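Local structure of chromosome-partitioning protein Spo0J (Thermus thermophilus HB27, 1VZ0) at residues Q159-A164 with R189-L193; E123-Q128 with A154-L158; T174-A180 with L201-E207. The protein binds the plasmid centromere-like site parS, stimulates the ATPase activity of its partner Soj, and probably takes part in chromosome partitioning. One frame throughout, in Å; residues are numbered along the deposited sequence.

All three contacts belong to the helical DNA-binding region of a ParB-family protein. Along the chain contact 2 (123-128 with 154-158) closes first; contact 1 (159-164 with 189-193) starts at the next residue, so the two stand in series, with centres about 16 Å apart. Contact 3 (174-180 with 201-207) alternates with contact 1 in the sequence, and their centres are about 12 Å apart; the centre of contact 2 lies about 18 Å from that of contact 3. A178 ties the set together: its CB packs 3.6 Å from L160 CD1 and 3.7 Å from L157 CD2. The segment after the inferred helix-turn-helix thus packs on helix 175-183, and contacts 1 and 2 touch the second subunit.

Contact 1: residues Q159-A164 with R189-L193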
ATOM      1  N   GLN C 159      -6.660  -4.943 -18.249  1.00 21.32           N
ATOM      2  CA  GLN C 159      -6.441  -4.861 -19.678  1.00 23.29           C
ATOM      3  C   GLN C 159      -6.012  -3.460 -20.069  1.00 23.87           C
ATOM      4  O   GLN C 159      -5.856  -3.150 -21.249  1.00 23.04           O
ATOM      5  CB  GLN C 159      -7.680  -5.305 -20.454  1.00 31.95           C
ATOM      6  CG  GLN C 159      -8.983  -4.727 -20.007  1.00 47.49           C
ATOM      7  CD  GLN C 159     -10.165  -5.515 -20.549  1.00 53.13           C
ATOM      8  OE1 GLN C 159     -10.315  -6.702 -20.253  1.00 60.62           O
ATOM      9  NE2 GLN C 159     -11.006  -4.860 -21.347  1.00 51.68           N
ATOM     10  N   LEU C 160      -5.799  -2.611 -19.065  1.00 19.25           N
ATOM     11  CA  LEU C 160      -5.363  -1.241 -19.321  1.00 19.94           C
ATOM     12  C   LEU C 160      -3.843  -1.223 -19.493  1.00 16.18           C
ATOM     13  O   LEU C 160      -3.137  -2.084 -18.979  1.00 18.16           O
ATOM     14  CB  LEU C 160      -5.767  -0.309 -18.160  1.00 16.46           C
ATOM     15  CG  LEU C 160      -7.238   0.126 -18.018  1.00 19.55           C
ATOM     16  CD1 LEU C 160      -7.416   0.958 -16.746  1.00 15.18           C
ATOM     17  CD2 LEU C 160      -7.656   0.960 -19.228  1.00 10.20           C
ATOM     18  N   PRO C 161      -3.323  -0.261 -20.250  1.00 17.10           N
ATOM     19  CA  PRO C 161      -1.867  -0.219 -20.421  1.00 18.77           C
ATOM     20  C   PRO C 161      -1.184   0.100 -19.083  1.00 21.81           C
ATOM     21  O   PRO C 161      -1.754   0.788 -18.233  1.00 21.50           O
ATOM     22  CB  PRO C 161      -1.671   0.878 -21.463  1.00 19.69           C
ATOM     23  CG  PRO C 161      -2.894   1.750 -21.293  1.00 23.36           C
ATOM     24  CD  PRO C 161      -3.995   0.762 -21.065  1.00 15.03           C
ATOM     25  N   PRO C 162       0.035  -0.421 -18.869  1.00 21.13           N
ATOM     26  CA  PRO C 162       0.797  -0.194 -17.633  1.00 21.19           C
ATOM     27  C   PRO C 162       0.791   1.258 -17.122  1.00 20.15           C
ATOM     28  O   PRO C 162       0.544   1.496 -15.941  1.00 19.96           O
ATOM     29  CB  PRO C 162       2.201  -0.682 -17.997  1.00 22.05           C
ATOM     30  CG  PRO C 162       1.913  -1.813 -18.956  1.00 22.31           C
ATOM     31  CD  PRO C 162       0.804  -1.240 -19.826  1.00 21.46           C
ATOM     32  N   GLU C 163       1.050   2.225 -17.995  1.00 22.40           N
ATOM     33  CA  GLU C 163       1.048   3.625 -17.556  1.00 24.48           C
ATOM     34  C   GLU C 163      -0.315   4.093 -17.018  1.00 23.94           C
ATOM     35  O   GLU C 163      -0.379   4.948 -16.133  1.00 20.42           O
ATOM     36  CB  GLU C 163       1.540   4.564 -18.674  1.00 26.61           C
ATOM     37  CG  GLU C 163       1.106   4.196 -20.061  1.00 35.00           C
ATOM     38  CD  GLU C 163       2.003   3.153 -20.695  1.00 32.86           C
ATOM     39  OE1 GLU C 163       3.139   3.500 -21.069  1.00 43.05           O
ATOM     40  OE2 GLU C 163       1.577   1.987 -20.816  1.00 34.87           O
ATOM     41  N   ALA C 164      -1.406   3.533 -17.525  1.00 24.26           N
ATOM     42  CA  ALA C 164      -2.716   3.921 -17.013  1.00 23.08           C
ATOM     43  C   ALA C 164      -2.872   3.332 -15.607  1.00 24.02           C
ATOM     44  O   ALA C 164      -3.406   3.980 -14.712  1.00 20.11           O
ATOM     45  CB  ALA C 164      -3.810   3.416 -17.909  1.00 25.91           C
ATOM     46  N   ARG C 189      -6.102   4.390 -25.917  1.00 23.01           N
ATOM     47  CA  ARG C 189      -6.063   4.548 -24.473  1.00 22.15           C
ATOM     48  C   ARG C 189      -4.965   5.447 -23.934  1.00 24.79           C
ATOM     49  O   ARG C 189      -5.199   6.224 -23.007  1.00 22.27           O
ATOM     50  CB  ARG C 189      -6.031   3.168 -23.822  1.00 15.33           C
ATOM     51  CG  ARG C 189      -7.336   2.434 -24.055  1.00 18.81           C
ATOM     52  CD  ARG C 189      -7.349   1.006 -23.536  1.00 20.22           C
ATOM     53  NE  ARG C 189      -8.641   0.410 -23.853  1.00 24.39           N
ATOM     54  CZ  ARG C 189      -8.933  -0.882 -23.755  1.00 26.33           C
ATOM     55  NH1 ARG C 189     -10.152  -1.297 -24.074  1.00 21.81           N
ATOM     56  NH2 ARG C 189      -8.016  -1.753 -23.344  1.00 22.51           N
ATOM     57  N   LEU C 190      -3.768   5.351 -24.501  1.00 26.97           N
ATOM     58  CA  LEU C 190      -2.689   6.207 -24.043  1.00 29.52           C
ATOM     59  C   LEU C 190      -3.073   7.645 -24.350  1.00 28.45           C
ATOM     60  O   LEU C 190      -2.957   8.529 -23.493  1.00 28.31           O
ATOM     61  CB  LEU C 190      -1.363   5.839 -24.719  1.00 27.60           C
ATOM     62  CG  LEU C 190      -0.729   4.582 -24.117  1.00 35.77           C
ATOM     63  CD1 LEU C 190       0.645   4.319 -24.741  1.00 38.43           C
ATOM     64  CD2 LEU C 190      -0.588   4.768 -22.610  1.00 33.73           C
ATOM     65  N   TRP C 191      -3.547   7.881 -25.568  1.00 26.98           N
ATOM     66  CA  TRP C 191      -3.961   9.219 -25.938  1.00 25.05           C
ATOM     67  C   TRP C 191      -4.986   9.727 -24.924  1.00 26.98           C
ATOM     68  O   TRP C 191      -4.888  10.852 -24.426  1.00 25.19           O
ATOM     69  CB  TRP C 191      -4.594   9.227 -27.322  1.00 30.52           C
ATOM     70  CG  TRP C 191      -5.119  10.582 -27.668  1.00 36.76           C
ATOM     71  CD1 TRP C 191      -4.383  11.683 -27.998  1.00 38.37           C
ATOM     72  CD2 TRP C 191      -6.481  11.015 -27.605  1.00 41.43           C
ATOM     73  NE1 TRP C 191      -5.200  12.776 -28.139  1.00 38.34           N
ATOM     74  CE2 TRP C 191      -6.496  12.394 -27.906  1.00 42.23           C
ATOM     75  CE3 TRP C 191      -7.692  10.372 -27.323  1.00 42.49           C
ATOM     76  CZ2 TRP C 191      -7.676  13.146 -27.931  1.00 41.08           C
ATOM     77  CZ3 TRP C 191      -8.867  11.120 -27.345  1.00 44.59           C
ATOM     78  CH2 TRP C 191      -8.848  12.492 -27.649  1.00 42.51           C
ATOM     79  N   GLY C 192      -5.976   8.890 -24.624  1.00 23.57           N
ATOM     80  CA  GLY C 192      -6.998   9.287 -23.676  1.00 24.04           C
ATOM     81  C   GLY C 192      -6.436   9.614 -22.305  1.00 25.53           C
ATOM     82  O   GLY C 192      -6.882  10.571 -21.652  1.00 22.91           O
ATOM     83  N   LEU C 193      -5.461   8.822 -21.867  1.00 22.56           N
ATOM     84  CA  LEU C 193      -4.842   9.019 -20.561  1.00 25.77           C
ATOM     85  C   LEU C 193      -4.197  10.398 -20.524  1.00 28.44           C
ATOM     86  O   LEU C 193      -4.356  11.135 -19.560  1.00 23.42           O
ATOM     87  CB  LEU C 193      -3.774   7.952 -20.313  1.00 24.29           C
ATOM     88  CG  LEU C 193      -3.418   7.469 -18.900  1.00 25.04           C
ATOM     89  CD1 LEU C 193      -1.941   7.051 -18.901  1.00 16.13           C
ATOM     90  CD2 LEU C 193      -3.676   8.532 -17.847  1.00 22.70           C
TER
HETATM   91  O   HOH W   1      -5.174  -1.647 -23.339  1.00 27.18           O
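R189 reaches from the first turn of helix 189-199 across the P161 ring to the carbonyl of Q159. Its chain runs straight from CG to NE and crosses the proline at about a right angle, CD lying 4.2 Å from P161 CD. An arginine suits this place because its methylenes can pack on a proline while its guanidinium serves polar partners: NH2 donates to a water at 2.8 Å, and that water gives a hydrogen to Q159 O at 2.7 Å. This is the looser side, bridged by solvent beside the exposed Q159.

The tighter part is apolar. L193, with CG roughly anti to its backbone N (chi1 -151°), brings CD1 to 3.7 Å from A164 CA, and the small alanine lets the leucine come up against the helix backbone. L190 CD2 packs against P161 CG at 4.0 Å, though its placing is uncertain. P162 suits the first helical turn, where no N-H is needed, and P161 O accepts from A164 N.

The guanidinium NE bonds to L184 O, and E163 OE1 to S53 OG of the second subunit. L160 packs on helix 175-183, so the contact joins the starts of helices 162-169 and 189-199 beside that intervening helix.

Contact 2: residues E123-Q128 with A154-L158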
ATOM      1  N   GLU C 123      -5.706  -5.037  -6.006  1.00 20.61           N
ATOM      2  CA  GLU C 123      -6.898  -5.808  -5.734  1.00 26.90           C
ATOM      3  C   GLU C 123      -7.157  -6.718  -6.930  1.00 27.61           C
ATOM      4  O   GLU C 123      -7.387  -7.910  -6.769  1.00 24.79           O
ATOM      5  CB  GLU C 123      -8.093  -4.885  -5.524  1.00 27.58           C
ATOM      6  CG  GLU C 123      -9.355  -5.613  -5.123  1.00 35.18           C
ATOM      7  CD  GLU C 123     -10.585  -4.718  -5.166  1.00 39.96           C
ATOM      8  OE1 GLU C 123     -11.696  -5.227  -4.911  1.00 39.70           O
ATOM      9  OE2 GLU C 123     -10.440  -3.508  -5.457  1.00 42.78           O
ATOM     10  N   ALA C 124      -7.111  -6.138  -8.129  1.00 24.97           N
ATOM     11  CA  ALA C 124      -7.341  -6.887  -9.355  1.00 23.32           C
ATOM     12  C   ALA C 124      -6.294  -7.984  -9.567  1.00 23.68           C
ATOM     13  O   ALA C 124      -6.642  -9.096  -9.938  1.00 22.85           O
ATOM     14  CB  ALA C 124      -7.364  -5.940 -10.555  1.00 18.80           C
ATOM     15  N   ARG C 125      -5.020  -7.680  -9.327  1.00 21.65           N
ATOM     16  CA  ARG C 125      -3.969  -8.681  -9.512  1.00 23.49           C
ATOM     17  C   ARG C 125      -4.175  -9.863  -8.569  1.00 24.49           C
ATOM     18  O   ARG C 125      -3.891 -11.015  -8.926  1.00 21.98           O
ATOM     19  CB  ARG C 125      -2.576  -8.073  -9.285  1.00 20.70           C
ATOM     20  CG  ARG C 125      -2.186  -6.991 -10.278  1.00 23.20           C
ATOM     21  CD  ARG C 125      -0.770  -6.481 -10.012  1.00 23.64           C
ATOM     22  NE  ARG C 125      -0.475  -5.295 -10.807  1.00 26.65           N
ATOM     23  CZ  ARG C 125      -0.315  -5.291 -12.127  1.00 28.77           C
ATOM     24  NH1 ARG C 125      -0.059  -4.151 -12.755  1.00 29.76           N
ATOM     25  NH2 ARG C 125      -0.395  -6.421 -12.819  1.00 30.09           N
ATOM     26  N   GLY C 126      -4.659  -9.567  -7.365  1.00 22.38           N
ATOM     27  CA  GLY C 126      -4.915 -10.607  -6.387  1.00 22.49           C
ATOM     28  C   GLY C 126      -6.013 -11.538  -6.866  1.00 21.78           C
ATOM     29  O   GLY C 126      -5.854 -12.757  -6.850  1.00 21.15           O
ATOM     30  N   TYR C 127      -7.129 -10.966  -7.306  1.00 21.38           N
ATOM     31  CA  TYR C 127      -8.244 -11.774  -7.792  1.00 25.89           C
ATOM     32  C   TYR C 127      -7.774 -12.639  -8.952  1.00 28.35           C
ATOM     33  O   TYR C 127      -8.075 -13.830  -9.010  1.00 30.42           O
ATOM     34  CB  TYR C 127      -9.393 -10.882  -8.265  1.00 24.27           C
ATOM     35  CG  TYR C 127     -10.036 -10.059  -7.174  1.00 26.52           C
ATOM     36  CD1 TYR C 127     -10.899  -9.014  -7.494  1.00 30.47           C
ATOM     37  CD2 TYR C 127      -9.778 -10.316  -5.825  1.00 25.54           C
ATOM     38  CE1 TYR C 127     -11.487  -8.237  -6.506  1.00 28.64           C
ATOM     39  CE2 TYR C 127     -10.361  -9.549  -4.822  1.00 27.09           C
ATOM     40  CZ  TYR C 127     -11.211  -8.508  -5.170  1.00 31.10           C
ATOM     41  OH  TYR C 127     -11.751  -7.710  -4.191  1.00 33.30           O
ATOM     42  N   GLN C 128      -7.026 -12.043  -9.871  1.00 28.48           N
ATOM     43  CA  GLN C 128      -6.529 -12.788 -11.018  1.00 30.51           C
ATOM     44  C   GLN C 128      -5.643 -13.963 -10.608  1.00 29.75           C
ATOM     45  O   GLN C 128      -5.690 -15.029 -11.224  1.00 34.83           O
ATOM     46  CB  GLN C 128      -5.751 -11.879 -11.963  1.00 28.47           C
ATOM     47  CG  GLN C 128      -5.318 -12.598 -13.218  1.00 36.56           C
ATOM     48  CD  GLN C 128      -4.445 -11.751 -14.105  1.00 44.30           C
ATOM     49  OE1 GLN C 128      -3.346 -11.344 -13.711  1.00 50.42           O
ATOM     50  NE2 GLN C 128      -4.922 -11.479 -15.316  1.00 46.83           N
ATOM     51  N   ALA C 154     -13.056  -5.402 -11.141  1.00 30.35           N
ATOM     52  CA  ALA C 154     -11.663  -5.151 -10.795  1.00 27.80           C
ATOM     53  C   ALA C 154     -10.752  -5.804 -11.835  1.00 28.30           C
ATOM     54  O   ALA C 154      -9.797  -5.187 -12.291  1.00 27.52           O
ATOM     55  CB  ALA C 154     -11.349  -5.685  -9.413  1.00 20.84           C
ATOM     56  N   LEU C 155     -11.057  -7.045 -12.216  1.00 26.98           N
ATOM     57  CA  LEU C 155     -10.259  -7.759 -13.214  1.00 25.12           C
ATOM     58  C   LEU C 155     -10.142  -7.004 -14.539  1.00 22.65           C
ATOM     59  O   LEU C 155      -9.108  -7.068 -15.209  1.00 21.61           O
ATOM     60  CB  LEU C 155     -10.855  -9.146 -13.481  1.00 29.09           C
ATOM     61  CG  LEU C 155     -10.762 -10.146 -12.324  1.00 30.34           C
ATOM     62  CD1 LEU C 155     -11.602 -11.375 -12.631  1.00 31.84           C
ATOM     63  CD2 LEU C 155      -9.307 -10.519 -12.089  1.00 25.19           C
ATOM     64  N   ARG C 156     -11.205  -6.301 -14.923  1.00 22.74           N
ATOM     65  CA  ARG C 156     -11.199  -5.533 -16.166  1.00 22.58           C
ATOM     66  C   ARG C 156     -10.061  -4.514 -16.209  1.00 22.73           C
ATOM     67  O   ARG C 156      -9.543  -4.205 -17.280  1.00 21.27           O
ATOM     68  CB  ARG C 156     -12.540  -4.811 -16.360  1.00 20.32           C
ATOM     69  CG  ARG C 156     -13.651  -5.706 -16.875  1.00 30.29           C
ATOM     70  CD  ARG C 156     -15.019  -5.018 -16.802  1.00 35.86           C
ATOM     71  NE  ARG C 156     -15.097  -3.777 -17.576  1.00 43.06           N
ATOM     72  CZ  ARG C 156     -14.876  -3.686 -18.886  1.00 47.87           C
ATOM     73  NH1 ARG C 156     -14.980  -2.513 -19.499  1.00 45.35           N
ATOM     74  NH2 ARG C 156     -14.540  -4.764 -19.588  1.00 55.81           N
ATOM     75  N   LEU C 157      -9.679  -3.986 -15.050  1.00 18.94           N
ATOM     76  CA  LEU C 157      -8.602  -2.999 -15.005  1.00 22.46           C
ATOM     77  C   LEU C 157      -7.312  -3.539 -15.606  1.00 20.85           C
ATOM     78  O   LEU C 157      -6.533  -2.790 -16.179  1.00 19.35           O
ATOM     79  CB  LEU C 157      -8.324  -2.555 -13.559  1.00 22.11           C
ATOM     80  CG  LEU C 157      -9.427  -1.786 -12.839  1.00 21.89           C
ATOM     81  CD1 LEU C 157      -9.074  -1.659 -11.371  1.00 21.66           C
ATOM     82  CD2 LEU C 157      -9.603  -0.418 -13.485  1.00 25.05           C
ATOM     83  N   LEU C 158      -7.094  -4.845 -15.474  1.00 22.04           N
ATOM     84  CA  LEU C 158      -5.876  -5.456 -15.984  1.00 21.07           C
ATOM     85  C   LEU C 158      -5.677  -5.414 -17.494  1.00 22.30           C
ATOM     86  O   LEU C 158      -4.625  -5.814 -17.982  1.00 23.41           O
ATOM     87  CB  LEU C 158      -5.759  -6.897 -15.485  1.00 22.00           C
ATOM     88  CG  LEU C 158      -5.670  -6.990 -13.957  1.00 24.15           C
ATOM     89  CD1 LEU C 158      -5.497  -8.433 -13.548  1.00 22.71           C
ATOM     90  CD2 LEU C 158      -4.506  -6.150 -13.448  1.00 22.50           C
TER
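L158 packs its side chain on A124, R125 and Q128 of helix 120-132, and the methyl of A124 is small enough to let the two backbones close in. The nearest CA atoms, those of A124 and A154, are only 4.9 Å apart, a spacing that alanine on both sides makes possible; their CB atoms touch at 4.2 Å, and A124 CB presses on the carbonyl A154 O at 3.1 Å.

The side chain of L158 can be followed outward. From CB it turns so that CG stands anti to the carbonyl carbon (chi1 -62°), which brings CG over A124 CB at 3.9 Å. There it forks. CD1 goes to Q128, whose extended chain it crosses obliquely, and comes within 3.5 Å of the amide carbon CD; it also meets Q128 CB and A124 O. CD2 touches A124 CB and R125 CG, the latter at 4.0 Å, and lies above one face of the R125 guanidinium, offset toward its rim. The leucine methyls thus pack on methylenes and on the flat ends of two partly exposed polar residues.

L155 fills the next place along, its CD2 lying 3.8 Å from Y127 CB and also against the backbone of A124 and Q128. Beside it, A154 CB approaches the Y127 ring obliquely, 3.9 Å from CD1. At the far end of that ring, Y127 OH makes a weak hydrogen bond to E123 OE1 within its own helix.

Helix 148-156 supplies the end of the inferred helix-turn-helix (137-156), so this packing sets it against helix 120-132. Y127 and L155 also touch helix 137-144, L157 leans on helix 175-183, and R125 packs on S46 of the second subunit.

Contact 3: residues T174-A180 with L201-E207; sequences TAGHARA and LSVRQAE
The imidazole of H177 has V203 CG2 on one face, 4.1 Å from the ring centroid and only 4° off the ring normal, a CH-pi contact almost exactly over the centre. At the ring's edge, in plane, lie T174 N and A206 CB, the latter 3.9 Å from ND1. A flat aromatic group suits this slot, since it can take a valine methyl over its face and an alanine methyl at its rim. As modelled, H177 ND1 has no polar partner, but the orientation of the ring is uncertain.

V203 CG2 does double duty, resting also 3.5 Å from T174 OG1. A chi1 of 171° points CG1 at G176 O and leaves CG2 for T174 and the H177 ring. G176, with no side chain, lets V203 CG2 lie 3.8 Å from its carbonyl carbon C.

Helices 175-180 and 203-207 run side by side in the same direction, 5° between their axes and 8.8 Å apart. T174 is the N-cap of the first: its OG1 accepts from H177 N at 3.2 Å, while the bond from G176 N is weak. S202 and Q205 form a capping box on the second, although the placing of S202 is less certain.

Farther along, two alanines keep the helices close, A180 CB meeting A206 CB at 3.8 Å. Water links the carbonyls there, hydrogen-bonded to A206 O at 2.6 Å and weakly to A180 O. I196 of helix 189-199 packs against H177, L201 and A206.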
ATOM      1  N   THR C 174      -8.853   8.402 -11.248  1.00 19.05           N
ATOM      2  CA  THR C 174      -9.693   7.566 -10.402  1.00 17.20           C
ATOM      3  C   THR C 174     -10.084   6.265 -11.086  1.00 19.37           C
ATOM      4  O   THR C 174      -9.818   6.063 -12.267  1.00 18.08           O
ATOM      5  CB  THR C 174     -11.012   8.292 -10.024  1.00 20.90           C
ATOM      6  OG1 THR C 174     -11.834   8.420 -11.195  1.00 19.19           O
ATOM      7  CG2 THR C 174     -10.725   9.691  -9.465  1.00 16.27           C
ATOM      8  N   ALA C 175     -10.743   5.393 -10.332  1.00 19.10           N
ATOM      9  CA  ALA C 175     -11.202   4.124 -10.873  1.00 22.32           C
ATOM     10  C   ALA C 175     -12.175   4.441 -12.005  1.00 23.52           C
ATOM     11  O   ALA C 175     -12.286   3.696 -12.985  1.00 20.28           O
ATOM     12  CB  ALA C 175     -11.899   3.321  -9.791  1.00 19.63           C
ATOM     13  N   GLY C 176     -12.871   5.563 -11.855  1.00 17.98           N
ATOM     14  CA  GLY C 176     -13.825   5.981 -12.857  1.00 19.17           C
ATOM     15  C   GLY C 176     -13.144   6.348 -14.162  1.00 16.61           C
ATOM     16  O   GLY C 176     -13.641   6.013 -15.236  1.00 14.81           O
ATOM     17  N   HIS C 177     -12.015   7.042 -14.070  1.00 15.47           N
ATOM     18  CA  HIS C 177     -11.269   7.435 -15.260  1.00 18.92           C
ATOM     19  C   HIS C 177     -10.801   6.189 -15.998  1.00 20.37           C
ATOM     20  O   HIS C 177     -10.796   6.139 -17.230  1.00 20.43           O
ATOM     21  CB  HIS C 177     -10.040   8.248 -14.876  1.00 17.64           C
ATOM     22  CG  HIS C 177     -10.352   9.632 -14.415  1.00 25.40           C
ATOM     23  ND1 HIS C 177     -10.937  10.572 -15.235  1.00 24.67           N
ATOM     24  CD2 HIS C 177     -10.129  10.247 -13.232  1.00 21.05           C
ATOM     25  CE1 HIS C 177     -11.056  11.708 -14.577  1.00 24.80           C
ATOM     26  NE2 HIS C 177     -10.574  11.538 -13.361  1.00 26.35           N
ATOM     27  N   ALA C 178     -10.384   5.202 -15.213  1.00 18.47           N
ATOM     28  CA  ALA C 178      -9.887   3.949 -15.732  1.00 21.14           C
ATOM     29  C   ALA C 178     -11.010   3.234 -16.490  1.00 23.37           C
ATOM     30  O   ALA C 178     -10.804   2.736 -17.604  1.00 18.60           O
ATOM     31  CB  ALA C 178      -9.357   3.081 -14.571  1.00 15.93           C
ATOM     32  N   ARG C 179     -12.201   3.197 -15.898  1.00 22.36           N
ATOM     33  CA  ARG C 179     -13.330   2.553 -16.565  1.00 22.68           C
ATOM     34  C   ARG C 179     -13.650   3.261 -17.873  1.00 21.35           C
ATOM     35  O   ARG C 179     -14.038   2.610 -18.845  1.00 21.04           O
ATOM     36  CB  ARG C 179     -14.577   2.549 -15.682  1.00 26.70           C
ATOM     37  CG  ARG C 179     -14.411   1.793 -14.387  1.00 31.12           C
ATOM     38  CD  ARG C 179     -15.729   1.643 -13.657  1.00 36.29           C
ATOM     39  NE  ARG C 179     -15.486   1.421 -12.239  1.00 41.31           N
ATOM     40  CZ  ARG C 179     -15.467   2.384 -11.324  1.00 38.86           C
ATOM     41  NH1 ARG C 179     -15.221   2.085 -10.059  1.00 48.55           N
ATOM     42  NH2 ARG C 179     -15.726   3.634 -11.661  1.00 36.55           N
ATOM     43  N   ALA C 180     -13.509   4.587 -17.894  1.00 16.32           N
ATOM     44  CA  ALA C 180     -13.781   5.342 -19.112  1.00 15.79           C
ATOM     45  C   ALA C 180     -12.746   4.970 -20.179  1.00 15.88           C
ATOM     46  O   ALA C 180     -13.083   4.806 -21.347  1.00 15.28           O
ATOM     47  CB  ALA C 180     -13.753   6.864 -18.838  1.00 11.73           C
ATOM     48  N   LEU C 201      -9.344  16.354 -16.517  1.00 30.11           N
ATOM     49  CA  LEU C 201     -10.704  15.927 -16.825  1.00 28.48           C
ATOM     50  C   LEU C 201     -11.410  15.166 -15.720  1.00 27.07           C
ATOM     51  O   LEU C 201     -10.785  14.413 -14.970  1.00 26.62           O
ATOM     52  CB  LEU C 201     -10.702  15.046 -18.067  1.00 25.42           C
ATOM     53  CG  LEU C 201     -10.848  15.708 -19.428  1.00 30.49           C
ATOM     54  CD1 LEU C 201     -10.077  17.005 -19.453  1.00 30.95           C
ATOM     55  CD2 LEU C 201     -10.384  14.729 -20.508  1.00 27.41           C
ATOM     56  N   SER C 202     -12.721  15.361 -15.628  1.00 21.10           N
ATOM     57  CA  SER C 202     -13.522  14.635 -14.651  1.00 25.42           C
ATOM     58  C   SER C 202     -13.886  13.300 -15.323  1.00 22.87           C
ATOM     59  O   SER C 202     -13.644  13.115 -16.511  1.00 20.05           O
ATOM     60  CB  SER C 202     -14.804  15.408 -14.326  1.00 27.38           C
ATOM     61  OG  SER C 202     -15.655  15.486 -15.459  1.00 26.79           O
ATOM     62  N   VAL C 203     -14.465  12.375 -14.572  1.00 23.63           N
ATOM     63  CA  VAL C 203     -14.863  11.107 -15.157  1.00 22.71           C
ATOM     64  C   VAL C 203     -15.868  11.365 -16.279  1.00 24.51           C
ATOM     65  O   VAL C 203     -15.747  10.813 -17.378  1.00 23.19           O
ATOM     66  CB  VAL C 203     -15.493  10.184 -14.103  1.00 22.99           C
ATOM     67  CG1 VAL C 203     -16.110   8.942 -14.776  1.00 17.95           C
ATOM     68  CG2 VAL C 203     -14.422   9.761 -13.102  1.00 23.10           C
ATOM     69  N   ARG C 204     -16.849  12.217 -16.004  1.00 24.85           N
ATOM     70  CA  ARG C 204     -17.870  12.552 -16.990  1.00 28.13           C
ATOM     71  C   ARG C 204     -17.248  13.013 -18.308  1.00 27.99           C
ATOM     72  O   ARG C 204     -17.641  12.555 -19.379  1.00 27.30           O
ATOM     73  CB  ARG C 204     -18.786  13.658 -16.452  1.00 34.94           C
ATOM     74  CG  ARG C 204     -19.899  14.076 -17.404  1.00 43.54           C
ATOM     75  CD  ARG C 204     -20.647  15.286 -16.843  1.00 58.06           C
ATOM     76  NE  ARG C 204     -21.681  15.800 -17.744  1.00 69.28           N
ATOM     77  CZ  ARG C 204     -22.860  15.217 -17.954  1.00 73.87           C
ATOM     78  NH1 ARG C 204     -23.733  15.760 -18.797  1.00 72.72           N
ATOM     79  NH2 ARG C 204     -23.175  14.097 -17.315  1.00 76.87           N
ATOM     80  N   GLN C 205     -16.287  13.927 -18.241  1.00 27.93           N
ATOM     81  CA  GLN C 205     -15.672  14.393 -19.472  1.00 32.74           C
ATOM     82  C   GLN C 205     -14.755  13.340 -20.080  1.00 31.90           C
ATOM     83  O   GLN C 205     -14.510  13.365 -21.283  1.00 34.55           O
ATOM     84  CB  GLN C 205     -14.938  15.731 -19.262  1.00 29.59           C
ATOM     85  CG  GLN C 205     -14.236  15.883 -17.948  1.00 42.67           C
ATOM     86  CD  GLN C 205     -14.052  17.342 -17.534  1.00 41.25           C
ATOM     87  OE1 GLN C 205     -13.445  17.628 -16.507  1.00 47.18           O
ATOM     88  NE2 GLN C 205     -14.583  18.263 -18.329  1.00 40.29           N
ATOM     89  N   ALA C 206     -14.260  12.406 -19.269  1.00 27.56           N
ATOM     90  CA  ALA C 206     -13.414  11.343 -19.815  1.00 27.67           C
ATOM     91  C   ALA C 206     -14.319  10.426 -20.656  1.00 26.26           C
ATOM     92  O   ALA C 206     -13.883   9.837 -21.634  1.00 23.36           O
ATOM     93  CB  ALA C 206     -12.750  10.554 -18.702  1.00 21.31           C
ATOM     94  N   GLU C 207     -15.586  10.323 -20.267  1.00 22.59           N
ATOM     95  CA  GLU C 207     -16.543   9.508 -21.003  1.00 26.32           C
ATOM     96  C   GLU C 207     -16.831  10.160 -22.362  1.00 26.92           C
ATOM     97  O   GLU C 207     -17.111   9.479 -23.347  1.00 30.92           O
ATOM     98  CB  GLU C 207     -17.852   9.373 -20.213  1.00 20.00           C
ATOM     99  CG  GLU C 207     -17.755   8.526 -18.954  1.00 22.24           C
ATOM    100  CD  GLU C 207     -19.048   8.533 -18.135  1.00 23.45           C
ATOM    101  OE1 GLU C 207     -19.100   7.869 -17.082  1.00 21.12           O
ATOM    102  OE2 GLU C 207     -20.017   9.202 -18.543  1.00 31.34           O
TER
HETATM  103  O   HOH W   2     -14.453   7.499 -22.708  1.00 31.36           O